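Local coordinates for protein BA_2500 (Bacillus anthracis, PDB 4GUC), which is of unknown function but belongs to the DUF5065 family of the E-set clan, consistent with an immunoglobulin-like beta-sandwich domain, at residues F17-N22 and V101-L106. Numbering follows the deposited sequence.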
loop_
_atom_site.group_PDB
_atom_site.type_symbol
_atom_site.label_atom_id
_atom_site.label_comp_id
_atom_site.label_asym_id
_atom_site.label_seq_id
_atom_site.Cartn_x
_atom_site.Cartn_y
_atom_site.Cartn_z
ATOM N N PHE A 17 -11.754 -2.947 6.485
ATOM C CA PHE A 17 -13.104 -3.173 5.991
ATOM C C PHE A 17 -13.523 -2.020 5.058
ATOM O O PHE A 17 -14.038 -2.242 3.957
ATOM C CB PHE A 17 -14.118 -3.302 7.131
ATOM C CG PHE A 17 -15.520 -3.553 6.658
ATOM C CD1 PHE A 17 -16.029 -4.831 6.556
ATOM C CD2 PHE A 17 -16.348 -2.496 6.283
ATOM C CE1 PHE A 17 -17.333 -5.048 6.110
ATOM C CE2 PHE A 17 -17.634 -2.713 5.833
ATOM C CZ PHE A 17 -18.109 -3.997 5.734
ATOM N N LEU A 18 -13.291 -0.772 5.483
ATOM C CA LEU A 18 -13.692 0.366 4.667
ATOM C C LEU A 18 -12.891 0.460 3.389
ATOM O O LEU A 18 -13.458 0.745 2.316
ATOM C CB LEU A 18 -13.678 1.651 5.486
ATOM C CG LEU A 18 -14.789 1.779 6.561
ATOM C CD1 LEU A 18 -14.575 3.076 7.364
ATOM C CD2 LEU A 18 -16.167 1.754 5.945
ATOM N N LEU A 19 -11.611 0.178 3.474
ATOM C CA LEU A 19 -10.739 0.192 2.280
ATOM C C LEU A 19 -11.253 -0.831 1.269
ATOM O O LEU A 19 -11.477 -0.527 0.089
ATOM C CB LEU A 19 -9.293 -0.148 2.688
ATOM C CG LEU A 19 -8.280 -0.183 1.537
ATOM C CD1 LEU A 19 -8.037 1.258 1.017
ATOM C CD2 LEU A 19 -7.001 -0.893 1.930
ATOM N N HIS A 20 -11.500 -2.037 1.749
ATOM C CA HIS A 20 -11.947 -3.122 0.899
ATOM C C HIS A 20 -13.324 -2.886 0.330
ATOM O O HIS A 20 -13.663 -3.480 -0.699
ATOM C CB HIS A 20 -11.807 -4.408 1.740
ATOM C CG HIS A 20 -12.176 -5.685 1.076
ATOM N ND1 HIS A 20 -11.566 -6.126 -0.071
ATOM C CD2 HIS A 20 -12.929 -6.714 1.527
ATOM C CE1 HIS A 20 -12.011 -7.333 -0.364
ATOM N NE2 HIS A 20 -12.829 -7.721 0.597
ATOM N N HIS A 21 -14.129 -2.055 0.962
ATOM C CA HIS A 21 -15.475 -1.772 0.473
ATOM C C HIS A 21 -15.592 -0.439 -0.278
ATOM O O HIS A 21 -16.682 -0.061 -0.701
ATOM C CB HIS A 21 -16.499 -1.911 1.622
ATOM C CG HIS A 21 -16.704 -3.338 2.038
ATOM N ND1 HIS A 21 -15.853 -3.988 2.904
ATOM C CD2 HIS A 21 -17.639 -4.252 1.673
ATOM C CE1 HIS A 21 -16.253 -5.240 3.054
ATOM N NE2 HIS A 21 -17.343 -5.420 2.335
ATOM N N ASN A 22 -14.480 0.260 -0.451
ATOM C CA ASN A 22 -14.484 1.557 -1.168
ATOM C C ASN A 22 -13.409 1.744 -2.216
ATOM O O ASN A 22 -13.682 2.275 -3.295
ATOM C CB ASN A 22 -14.408 2.655 -0.116
ATOM C CG ASN A 22 -15.702 2.771 0.627
ATOM O OD1 ASN A 22 -16.664 3.339 0.105
ATOM N ND2 ASN A 22 -15.755 2.264 1.850
ATOM N N VAL A 101 -0.939 -4.214 3.590
ATOM C CA VAL A 101 -1.675 -3.886 2.369
ATOM C C VAL A 101 -1.040 -2.694 1.713
ATOM O O VAL A 101 -0.551 -1.792 2.399
ATOM C CB VAL A 101 -3.200 -3.619 2.601
ATOM C CG1 VAL A 101 -3.445 -2.470 3.547
ATOM C CG2 VAL A 101 -3.953 -3.416 1.263
ATOM N N ALA A 102 -0.970 -2.706 0.376
ATOM C CA ALA A 102 -0.428 -1.596 -0.393
ATOM C C ALA A 102 -1.607 -0.805 -0.953
ATOM O O ALA A 102 -2.531 -1.372 -1.562
ATOM C CB ALA A 102 0.491 -2.067 -1.522
ATOM N N VAL A 103 -1.563 0.511 -0.751
ATOM C CA VAL A 103 -2.607 1.419 -1.186
ATOM C C VAL A 103 -2.007 2.541 -2.014
ATOM O O VAL A 103 -0.958 3.072 -1.648
ATOM C CB VAL A 103 -3.334 2.055 0.050
ATOM C CG1 VAL A 103 -4.407 3.049 -0.346
ATOM C CG2 VAL A 103 -3.915 0.947 0.939
HETATM N N MSE A 104 -2.652 2.896 -3.124
HETATM C CA MSE A 104 -2.232 3.995 -3.954
HETATM C C MSE A 104 -3.261 5.102 -3.954
HETATM O O MSE A 104 -4.472 4.835 -4.102
HETATM C CB MSE A 104 -1.981 3.562 -5.399
HETATM C CG MSE A 104 -1.424 4.702 -6.289
HETATM SE SE MSE A 104 -0.979 4.263 -8.096
HETATM C CE MSE A 104 -2.746 3.976 -8.759
ATOM N N LYS A 105 -2.807 6.332 -3.725
ATOM C CA LYS A 105 -3.660 7.510 -3.809
ATOM C C LYS A 105 -3.301 8.152 -5.163
ATOM O O LYS A 105 -2.114 8.386 -5.459
ATOM C CB LYS A 105 -3.412 8.486 -2.689
ATOM C CG LYS A 105 -4.324 9.760 -2.788
ATOM C CD LYS A 105 -4.103 10.653 -1.621
ATOM C CE LYS A 105 -4.956 11.913 -1.648
ATOM N NZ LYS A 105 -4.606 12.826 -2.775
ATOM N N LEU A 106 -4.316 8.446 -5.976
ATOM C CA LEU A 106 -4.103 9.060 -7.303
ATOM C C LEU A 106 -5.194 10.097 -7.398
ATOM O O LEU A 106 -6.362 9.783 -7.625
ATOM C CB LEU A 106 -4.218 8.036 -8.409
ATOM C CG LEU A 106 -3.872 8.491 -9.811
ATOM C CD1 LEU A 106 -2.388 8.871 -9.915
ATOM C CD2 LEU A 106 -4.236 7.395 -10.820
#
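Leu-19 joins helix 16-22 to strand 98-106 by apolar packing alone, its CD2 methyl lying against Val-101 and Val-103, next-but-one neighbours on the same face of the strand. Leu-19 CD2 carries most of the contact, 3.7 Å from Val-103 CG2 and 4.0 Å from Val-101 CG2, while CD1 approaches Val-103 alone. The leucine meets Val-101 tip to tip but runs alongside Val-103 in the opposite sense. In Val-103, CG1 takes the place anti to the backbone N (chi1 178°), which leaves CG2, beside that nitrogen, to touch both leucine methyls.

Polar side chains of 17-22 bond instead to the backbone of their own segment. His-21 ND1 donates to Phe-17 O at 2.7 Å, in the plane of the imidazole, and the same nitrogen lies over the centre of the Phe-17 ring. One residue on, Asn-22 ND2 donates to Leu-18 O at 2.8 Å.

Tyr-112 of strand 109-119 also touches Leu-19 and hydrogen-bonds His-20 ND1, so the helix packs across two adjacent antiparallel strands. Ala-102, pointing away from the helix, meets Phe-40 of strand 39-45, placing strand 98-106 between the helix and the second sheet of the probable beta-sandwich.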